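Local coordinates for protein dihydropyrimidinase (PDB 3SFW) that probably catalyses the reversible zinc-dependent hydrolytic ring opening of dihydropyrimidines, at residues T263-L275 and W287-W301. Numbering follows the deposited sequence.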
ATOM      1  N   THR A 263       4.911 -14.641  16.039  1.00  7.71           N
ATOM      2  CA  THR A 263       6.353 -14.768  15.706  1.00 10.33           C
ATOM      3  C   THR A 263       7.055 -15.530  16.833  1.00  7.98           C
ATOM      4  O   THR A 263       6.370 -16.094  17.713  1.00  9.84           O
ATOM      5  CB  THR A 263       6.994 -13.423  15.336  1.00  9.77           C
ATOM      6  OG1 THR A 263       8.293 -13.659  14.735  1.00 10.27           O
ATOM      7  CG2 THR A 263       7.093 -12.520  16.586  1.00  9.19           C
ATOM      8  N   CYS A 264       8.375 -15.675  16.744  1.00  8.70           N
ATOM      9  CA  CYS A 264       9.102 -16.582  17.622  1.00  7.75           C
ATOM     10  C   CYS A 264      10.386 -15.877  18.035  1.00 10.10           C
ATOM     11  O   CYS A 264      10.897 -15.039  17.266  1.00 11.90           O
ATOM     12  CB  CYS A 264       9.479 -17.872  16.874  1.00  8.00           C
ATOM     13  SG  CYS A 264       8.075 -18.734  16.064  1.00 12.26           S
ATOM     14  N   PRO A 265      10.961 -16.260  19.197  1.00 10.83           N
ATOM     15  CA  PRO A 265      12.124 -15.537  19.689  1.00 10.85           C
ATOM     16  C   PRO A 265      13.282 -15.571  18.687  1.00 11.78           C
ATOM     17  O   PRO A 265      14.018 -14.592  18.574  1.00 12.29           O
ATOM     18  CB  PRO A 265      12.518 -16.312  20.946  1.00 12.90           C
ATOM     19  CG  PRO A 265      11.233 -16.955  21.420  1.00 11.72           C
ATOM     20  CD  PRO A 265      10.469 -17.269  20.154  1.00 11.99           C
ATOM     21  N   GLN A 266      13.472 -16.702  18.005  1.00 10.75           N
ATOM     22  CA  GLN A 266      14.607 -16.823  17.032  1.00 13.35           C
ATOM     23  C   GLN A 266      14.561 -15.780  15.924  1.00 12.52           C
ATOM     24  O   GLN A 266      15.605 -15.298  15.470  1.00 13.48           O
ATOM     25  CB  GLN A 266      14.734 -18.255  16.457  1.00 11.52           C
ATOM     26  CG  GLN A 266      13.450 -18.837  15.740  1.00 11.79           C
ATOM     27  CD  GLN A 266      12.475 -19.456  16.755  1.00 11.90           C
ATOM     28  OE1 GLN A 266      12.350 -18.970  17.885  1.00 10.95           O
ATOM     29  NE2 GLN A 266      11.768 -20.495  16.347  1.00 11.20           N
ATOM     30  N   TYR A 267      13.363 -15.342  15.546  1.00  9.78           N
ATOM     31  CA  TYR A 267      13.268 -14.359  14.455  1.00  9.07           C
ATOM     32  C   TYR A 267      13.400 -12.936  14.976  1.00 11.16           C
ATOM     33  O   TYR A 267      13.614 -12.032  14.204  1.00 12.51           O
ATOM     34  CB  TYR A 267      11.975 -14.550  13.639  1.00 10.40           C
ATOM     35  CG  TYR A 267      11.857 -15.967  13.121  1.00  9.25           C
ATOM     36  CD1 TYR A 267      10.850 -16.826  13.586  1.00  9.22           C
ATOM     37  CD2 TYR A 267      12.784 -16.452  12.169  1.00  9.54           C
ATOM     38  CE1 TYR A 267      10.763 -18.152  13.150  1.00  9.88           C
ATOM     39  CE2 TYR A 267      12.685 -17.758  11.695  1.00  7.85           C
ATOM     40  CZ  TYR A 267      11.678 -18.606  12.183  1.00 11.42           C
ATOM     41  OH  TYR A 267      11.599 -19.902  11.685  1.00 11.45           O
ATOM     42  N   LEU A 268      13.262 -12.766  16.299  1.00 10.46           N
ATOM     43  CA  LEU A 268      13.415 -11.467  16.950  1.00 11.11           C
ATOM     44  C   LEU A 268      14.870 -11.095  17.249  1.00 13.61           C
ATOM     45  O   LEU A 268      15.214  -9.922  17.207  1.00 12.50           O
ATOM     46  CB  LEU A 268      12.541 -11.336  18.225  1.00  9.90           C
ATOM     47  CG  LEU A 268      11.026 -11.439  17.950  1.00 11.23           C
ATOM     48  CD1 LEU A 268      10.263 -11.615  19.327  1.00 11.25           C
ATOM     49  CD2 LEU A 268      10.545 -10.193  17.179  1.00 13.32           C
ATOM     50  N   VAL A 269      15.695 -12.089  17.572  1.00 11.47           N
ATOM     51  CA  VAL A 269      16.981 -11.840  18.187  1.00 11.36           C
ATOM     52  C   VAL A 269      18.130 -12.527  17.438  1.00 13.71           C
ATOM     53  O   VAL A 269      19.293 -12.279  17.776  1.00 13.97           O
ATOM     54  CB  VAL A 269      16.984 -12.229  19.726  1.00 14.65           C
ATOM     55  CG1 VAL A 269      16.998 -13.767  19.960  1.00 14.10           C
ATOM     56  CG2 VAL A 269      18.143 -11.637  20.445  1.00 27.11           C
ATOM     57  N   LEU A 270      17.803 -13.405  16.494  1.00 10.84           N
ATOM     58  CA  LEU A 270      18.828 -14.068  15.664  1.00 11.58           C
ATOM     59  C   LEU A 270      18.670 -13.735  14.205  1.00 12.54           C
ATOM     60  O   LEU A 270      17.607 -13.298  13.781  1.00 13.95           O
ATOM     61  CB  LEU A 270      18.789 -15.600  15.829  1.00 11.42           C
ATOM     62  CG  LEU A 270      18.970 -16.155  17.251  1.00 12.76           C
ATOM     63  CD1 LEU A 270      18.787 -17.690  17.247  1.00 11.63           C
ATOM     64  CD2 LEU A 270      20.364 -15.846  17.815  1.00 12.74           C
ATOM     65  N   ASP A 271      19.786 -13.772  13.445  1.00 14.35           N
ATOM     66  CA  ASP A 271      19.733 -13.357  12.042  1.00 13.62           C
ATOM     67  C   ASP A 271      20.524 -14.309  11.146  1.00 12.21           C
ATOM     68  O   ASP A 271      21.210 -15.193  11.657  1.00 11.16           O
ATOM     69  CB  ASP A 271      20.183 -11.893  11.862  1.00 13.68           C
ATOM     70  CG  ASP A 271      21.675 -11.714  11.993  1.00 16.75           C
ATOM     71  OD1 ASP A 271      22.395 -11.994  11.020  1.00 18.17           O
ATOM     72  OD2 ASP A 271      22.118 -11.320  13.068  1.00 17.35           O
ATOM     73  N   ILE A 272      20.350 -14.159   9.828  1.00 12.64           N
ATOM     74  CA  ILE A 272      20.760 -15.136   8.837  1.00 12.88           C
ATOM     75  C   ILE A 272      22.275 -15.385   8.972  1.00 16.53           C
ATOM     76  O   ILE A 272      22.754 -16.448   8.629  1.00 15.13           O
ATOM     77  CB  ILE A 272      20.444 -14.600   7.424  1.00 13.68           C
ATOM     78  CG1 ILE A 272      20.701 -15.664   6.342  1.00 14.73           C
ATOM     79  CG2 ILE A 272      21.198 -13.246   7.123  1.00 13.40           C
ATOM     80  CD1 ILE A 272      20.282 -15.198   4.934  1.00 13.17           C
ATOM     81  N   THR A 273      23.029 -14.412   9.493  1.00 14.55           N
ATOM     82  CA  THR A 273      24.478 -14.650   9.646  1.00 15.97           C
ATOM     83  C   THR A 273      24.851 -15.833  10.569  1.00 16.73           C
ATOM     84  O   THR A 273      25.969 -16.376  10.481  1.00 16.36           O
ATOM     85  CB  THR A 273      25.292 -13.375  10.081  1.00 17.18           C
ATOM     86  OG1 THR A 273      24.861 -12.921  11.370  1.00 16.21           O
ATOM     87  CG2 THR A 273      25.162 -12.255   9.029  1.00 16.19           C
ATOM     88  N   ALA A 274      23.950 -16.234  11.464  1.00 14.00           N
ATOM     89  CA  ALA A 274      24.263 -17.350  12.381  1.00 12.96           C
ATOM     90  C   ALA A 274      24.504 -18.649  11.568  1.00 12.53           C
ATOM     91  O   ALA A 274      25.160 -19.576  12.048  1.00 17.25           O
ATOM     92  CB  ALA A 274      23.125 -17.569  13.403  1.00 13.41           C
ATOM     93  N   LEU A 275      23.891 -18.733  10.391  1.00 14.32           N
ATOM     94  CA  LEU A 275      23.975 -19.964   9.613  1.00 13.43           C
ATOM     95  C   LEU A 275      25.346 -20.094   8.967  1.00 15.38           C
ATOM     96  O   LEU A 275      25.640 -21.134   8.357  1.00 14.71           O
ATOM     97  CB  LEU A 275      22.900 -20.023   8.521  1.00 14.61           C
ATOM     98  CG  LEU A 275      21.612 -20.558   9.180  1.00 20.71           C
ATOM     99  CD1 LEU A 275      20.687 -19.385   9.397  1.00 25.82           C
ATOM    100  CD2 LEU A 275      20.931 -21.624   8.363  1.00 25.67           C
ATOM    101  N   TRP A 287      16.342 -24.111  10.721  1.00 12.91           N
ATOM    102  CA  TRP A 287      14.893 -24.295  11.006  1.00 12.93           C
ATOM    103  C   TRP A 287      14.204 -23.437   9.970  1.00 11.91           C
ATOM    104  O   TRP A 287      14.878 -22.683   9.242  1.00 13.28           O
ATOM    105  CB  TRP A 287      14.514 -23.814  12.423  1.00 12.32           C
ATOM    106  CG  TRP A 287      15.106 -22.474  12.813  1.00  9.24           C
ATOM    107  CD1 TRP A 287      14.784 -21.257  12.298  1.00 11.12           C
ATOM    108  CD2 TRP A 287      16.042 -22.239  13.887  1.00 10.36           C
ATOM    109  NE1 TRP A 287      15.490 -20.252  12.986  1.00 10.59           N
ATOM    110  CE2 TRP A 287      16.266 -20.846  13.954  1.00 11.68           C
ATOM    111  CE3 TRP A 287      16.759 -23.096  14.765  1.00 12.52           C
ATOM    112  CZ2 TRP A 287      17.181 -20.275  14.871  1.00 12.04           C
ATOM    113  CZ3 TRP A 287      17.593 -22.535  15.720  1.00 11.90           C
ATOM    114  CH2 TRP A 287      17.766 -21.131  15.797  1.00 13.80           C
ATOM    115  N   SER A 288      12.883 -23.601   9.814  1.00 11.59           N
ATOM    116  CA  SER A 288      12.203 -22.973   8.665  1.00  9.35           C
ATOM    117  C   SER A 288      10.967 -22.264   9.182  1.00 13.09           C
ATOM    118  O   SER A 288      10.371 -22.751  10.110  1.00 13.36           O
ATOM    119  CB  SER A 288      11.759 -24.037   7.660  1.00 13.76           C
ATOM    120  OG  SER A 288      12.905 -24.727   7.146  1.00 15.43           O
ATOM    121  N   PRO A 289      10.625 -21.096   8.632  1.00 11.17           N
ATOM    122  CA  PRO A 289      11.404 -20.289   7.691  1.00 10.56           C
ATOM    123  C   PRO A 289      12.753 -19.974   8.242  1.00 10.94           C
ATOM    124  O   PRO A 289      12.978 -20.025   9.445  1.00 10.53           O
ATOM    125  CB  PRO A 289      10.589 -18.992   7.554  1.00 13.80           C
ATOM    126  CG  PRO A 289       9.735 -18.950   8.797  1.00 16.98           C
ATOM    127  CD  PRO A 289       9.403 -20.383   9.079  1.00 14.50           C
ATOM    128  N   PRO A 290      13.714 -19.712   7.338  1.00  9.75           N
ATOM    129  CA  PRO A 290      15.082 -19.540   7.840  1.00 10.52           C
ATOM    130  C   PRO A 290      15.243 -18.209   8.570  1.00 12.93           C
ATOM    131  O   PRO A 290      14.479 -17.265   8.353  1.00 12.11           O
ATOM    132  CB  PRO A 290      15.915 -19.537   6.544  1.00 11.60           C
ATOM    133  CG  PRO A 290      14.961 -18.965   5.480  1.00 12.94           C
ATOM    134  CD  PRO A 290      13.563 -19.480   5.899  1.00 11.99           C
ATOM    135  N   LEU A 291      16.330 -18.077   9.307  1.00 11.01           N
ATOM    136  CA  LEU A 291      16.735 -16.773   9.849  1.00 12.30           C
ATOM    137  C   LEU A 291      16.920 -15.777   8.703  1.00 13.33           C
ATOM    138  O   LEU A 291      17.245 -16.184   7.576  1.00 13.51           O
ATOM    139  CB  LEU A 291      18.044 -16.957  10.644  1.00 12.27           C
ATOM    140  CG  LEU A 291      17.871 -17.741  11.940  1.00 13.94           C
ATOM    141  CD1 LEU A 291      19.223 -17.831  12.687  1.00 12.72           C
ATOM    142  CD2 LEU A 291      16.830 -17.043  12.842  1.00 13.93           C
ATOM    143  N   ARG A 292      16.662 -14.496   8.991  1.00 12.58           N
ATOM    144  CA  ARG A 292      16.502 -13.434   7.991  1.00 13.12           C
ATOM    145  C   ARG A 292      17.574 -12.362   8.201  1.00 11.09           C
ATOM    146  O   ARG A 292      18.213 -12.276   9.271  1.00 11.72           O
ATOM    147  CB  ARG A 292      15.124 -12.758   8.148  1.00  9.83           C
ATOM    148  CG  ARG A 292      13.942 -13.743   8.050  1.00  9.94           C
ATOM    149  CD  ARG A 292      14.025 -14.512   6.671  1.00 10.86           C
ATOM    150  NE  ARG A 292      12.742 -15.180   6.334  1.00 13.48           N
ATOM    151  CZ  ARG A 292      12.567 -15.940   5.252  1.00 14.32           C
ATOM    152  NH1 ARG A 292      13.569 -16.099   4.358  1.00 11.77           N
ATOM    153  NH2 ARG A 292      11.376 -16.478   4.999  1.00 13.45           N
ATOM    154  N   GLU A 293      17.707 -11.496   7.218  1.00 12.45           N
ATOM    155  CA  GLU A 293      18.566 -10.308   7.373  1.00 13.91           C
ATOM    156  C   GLU A 293      18.095  -9.555   8.611  1.00 13.54           C
ATOM    157  O   GLU A 293      16.899  -9.432   8.847  1.00 12.60           O
ATOM    158  CB  GLU A 293      18.443  -9.425   6.140  1.00 14.10           C
ATOM    159  CG  GLU A 293      19.121 -10.038   4.918  1.00 18.22           C
ATOM    160  CD  GLU A 293      18.892  -9.252   3.608  1.00 24.38           C
ATOM    161  OE1 GLU A 293      17.927  -8.459   3.478  1.00 25.89           O
ATOM    162  OE2 GLU A 293      19.516  -9.649   2.608  1.00 30.23           O
ATOM    163  N   LYS A 294      19.032  -9.045   9.394  1.00 12.35           N
ATOM    164  CA  LYS A 294      18.727  -8.580  10.733  1.00 15.22           C
ATOM    165  C   LYS A 294      17.677  -7.451  10.726  1.00 14.89           C
ATOM    166  O   LYS A 294      16.928  -7.304  11.702  1.00 15.45           O
ATOM    167  CB  LYS A 294      20.020  -8.085  11.397  1.00 17.33           C
ATOM    168  CG  LYS A 294      19.835  -7.720  12.882  1.00 19.23           C
ATOM    169  CD  LYS A 294      21.202  -7.478  13.547  1.00 19.27           C
ATOM    170  CE  LYS A 294      21.004  -6.822  14.925  1.00 19.27           C
ATOM    171  NZ  LYS A 294      20.298  -7.763  15.920  1.00 16.13           N
ATOM    172  N   TRP A 295      17.648  -6.634   9.675  1.00 15.56           N
ATOM    173  CA  TRP A 295      16.660  -5.529   9.636  1.00 13.62           C
ATOM    174  C   TRP A 295      15.206  -6.010   9.806  1.00 11.74           C
ATOM    175  O   TRP A 295      14.346  -5.228  10.260  1.00 15.22           O
ATOM    176  CB  TRP A 295      16.773  -4.678   8.350  1.00 14.62           C
ATOM    177  CG  TRP A 295      16.362  -5.376   7.090  1.00 13.86           C
ATOM    178  CD1 TRP A 295      17.174  -6.081   6.253  1.00 14.73           C
ATOM    179  CD2 TRP A 295      15.058  -5.396   6.500  1.00 14.17           C
ATOM    180  NE1 TRP A 295      16.452  -6.521   5.157  1.00 14.99           N
ATOM    181  CE2 TRP A 295      15.148  -6.145   5.307  1.00 13.73           C
ATOM    182  CE3 TRP A 295      13.809  -4.894   6.884  1.00 14.07           C
ATOM    183  CZ2 TRP A 295      14.050  -6.376   4.484  1.00 15.19           C
ATOM    184  CZ3 TRP A 295      12.730  -5.075   6.018  1.00 15.39           C
ATOM    185  CH2 TRP A 295      12.849  -5.831   4.862  1.00 16.39           C
ATOM    186  N   ASN A 296      14.921  -7.271   9.448  1.00 12.61           N
ATOM    187  CA  ASN A 296      13.561  -7.802   9.637  1.00 12.51           C
ATOM    188  C   ASN A 296      13.117  -7.802  11.095  1.00 12.80           C
ATOM    189  O   ASN A 296      11.913  -7.730  11.377  1.00 13.28           O
ATOM    190  CB  ASN A 296      13.392  -9.201   9.028  1.00 11.87           C
ATOM    191  CG  ASN A 296      13.384  -9.168   7.539  1.00 13.08           C
ATOM    192  OD1 ASN A 296      12.347  -8.894   6.916  1.00 14.14           O
ATOM    193  ND2 ASN A 296      14.575  -9.364   6.925  1.00 12.30           N
ATOM    194  N   GLN A 297      14.077  -7.916  12.028  1.00 12.30           N
ATOM    195  CA  GLN A 297      13.724  -8.089  13.456  1.00 10.99           C
ATOM    196  C   GLN A 297      12.908  -6.894  13.901  1.00 13.23           C
ATOM    197  O   GLN A 297      11.897  -7.052  14.616  1.00 10.45           O
ATOM    198  CB  GLN A 297      14.984  -8.161  14.319  1.00 10.49           C
ATOM    199  CG  GLN A 297      15.814  -9.438  14.018  1.00 12.36           C
ATOM    200  CD  GLN A 297      17.144  -9.414  14.717  1.00 17.96           C
ATOM    201  OE1 GLN A 297      17.539  -8.385  15.303  1.00 14.80           O
ATOM    202  NE2 GLN A 297      17.848 -10.550  14.688  1.00 12.68           N
ATOM    203  N   ASP A 298      13.383  -5.683  13.577  1.00 14.51           N
ATOM    204  CA  ASP A 298      12.656  -4.514  14.112  1.00 18.94           C
ATOM    205  C   ASP A 298      11.245  -4.364  13.543  1.00 13.33           C
ATOM    206  O   ASP A 298      10.350  -3.805  14.218  1.00 14.49           O
ATOM    207  CB  ASP A 298      13.452  -3.206  14.011  1.00 22.54           C
ATOM    208  CG  ASP A 298      14.423  -3.020  15.206  1.00 33.13           C
ATOM    209  OD1 ASP A 298      15.429  -2.314  15.009  1.00 38.20           O
ATOM    210  OD2 ASP A 298      14.209  -3.593  16.324  1.00 34.19           O
ATOM    211  N   VAL A 299      11.062  -4.812  12.305  1.00 14.31           N
ATOM    212  CA  VAL A 299       9.715  -4.844  11.723  1.00 11.24           C
ATOM    213  C   VAL A 299       8.811  -5.817  12.522  1.00 12.55           C
ATOM    214  O   VAL A 299       7.652  -5.497  12.805  1.00 11.00           O
ATOM    215  CB  VAL A 299       9.754  -5.220  10.244  1.00 10.03           C
ATOM    216  CG1 VAL A 299       8.303  -5.178   9.622  1.00 11.02           C
ATOM    217  CG2 VAL A 299      10.657  -4.218   9.429  1.00 12.39           C
ATOM    218  N   LEU A 300       9.345  -6.981  12.903  1.00 11.66           N
ATOM    219  CA  LEU A 300       8.588  -7.899  13.816  1.00 11.56           C
ATOM    220  C   LEU A 300       8.254  -7.267  15.195  1.00 13.00           C
ATOM    221  O   LEU A 300       7.108  -7.355  15.690  1.00 10.95           O
ATOM    222  CB  LEU A 300       9.355  -9.219  14.029  1.00 10.66           C
ATOM    223  CG  LEU A 300       9.584 -10.024  12.747  1.00 10.10           C
ATOM    224  CD1 LEU A 300      10.541 -11.167  13.067  1.00 10.65           C
ATOM    225  CD2 LEU A 300       8.273 -10.591  12.144  1.00 10.43           C
ATOM    226  N   TRP A 301       9.230  -6.591  15.796  1.00 12.46           N
ATOM    227  CA  TRP A 301       8.999  -5.958  17.080  1.00 11.39           C
ATOM    228  C   TRP A 301       7.944  -4.881  16.931  1.00 12.12           C
ATOM    229  O   TRP A 301       7.052  -4.799  17.767  1.00 12.99           O
ATOM    230  CB  TRP A 301      10.287  -5.295  17.628  1.00 13.89           C
ATOM    231  CG  TRP A 301      11.296  -6.276  18.293  1.00 12.05           C
ATOM    232  CD1 TRP A 301      12.615  -6.505  17.911  1.00 13.55           C
ATOM    233  CD2 TRP A 301      11.084  -7.030  19.466  1.00 12.04           C
ATOM    234  NE1 TRP A 301      13.213  -7.382  18.795  1.00 13.64           N
ATOM    235  CE2 TRP A 301      12.286  -7.730  19.753  1.00 12.59           C
ATOM    236  CE3 TRP A 301       9.984  -7.191  20.335  1.00 12.76           C
ATOM    237  CZ2 TRP A 301      12.421  -8.533  20.872  1.00 14.01           C
ATOM    238  CZ3 TRP A 301      10.118  -8.034  21.408  1.00 14.73           C
ATOM    239  CH2 TRP A 301      11.324  -8.673  21.688  1.00 15.61           C
TER
HETATM  240  O   HOH W   1      16.085  -7.511  18.095  1.00 18.20           O
HETATM  241  O   HOH W   2      20.756 -10.664  15.269  1.00 15.01           O
HETATM  242  O   HOH W   3      15.659 -13.937  11.644  1.00 12.89           O
HETATM  243  O   HOH W   4      21.828 -10.000   9.020  1.00 20.29           O
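The hydroxyl of Tyr267 meets a proline-rich loop entered through a cis peptide bond before Pro289: OH donates to Pro289 O at 2.6 Å, in the carbonyl plane and on a lone pair. In this TIM-barrel amidohydrolase, the connection that follows strand 258-263 begins with helix 265-269, and the loop bonded to Tyr267 passes close to a zinc ion, with Pro289 packing on the metal ligand His239. A buried hydroxyl thus ties the short helix to a later part of the same strand-to-strand connection, beside the zinc site. The Tyr267 ring lies with its plane at 90° to the five-membered ring of Trp287, centroids 5.6 Å apart, while Leu300 CD1 touches Tyr267 CB. A phenylalanine in place of Tyr267 removes the hydroxyl, which would probably leave Pro289 O without this donor and the loop less firmly held.

Farther along, Leu291 CD2 packs against Leu270 CB, and Ile272 N donates to Arg292 O at 2.9 Å. Gln297 has CG anti to its carbonyl carbon (chi1 -66°), and the straight chain beyond carries NE2 past Leu268 O to a weak bond with Leu270 O, while Lys294 NZ donates to Gln297 OE1 and thereby helps fix which way the amide is turned. Where helices 265-269 and 295-301 cross, Leu268 CD2 sits 3.9 Å from the centroid of the Trp301 five-membered ring, a CH-pi contact only 10° off the ring normal.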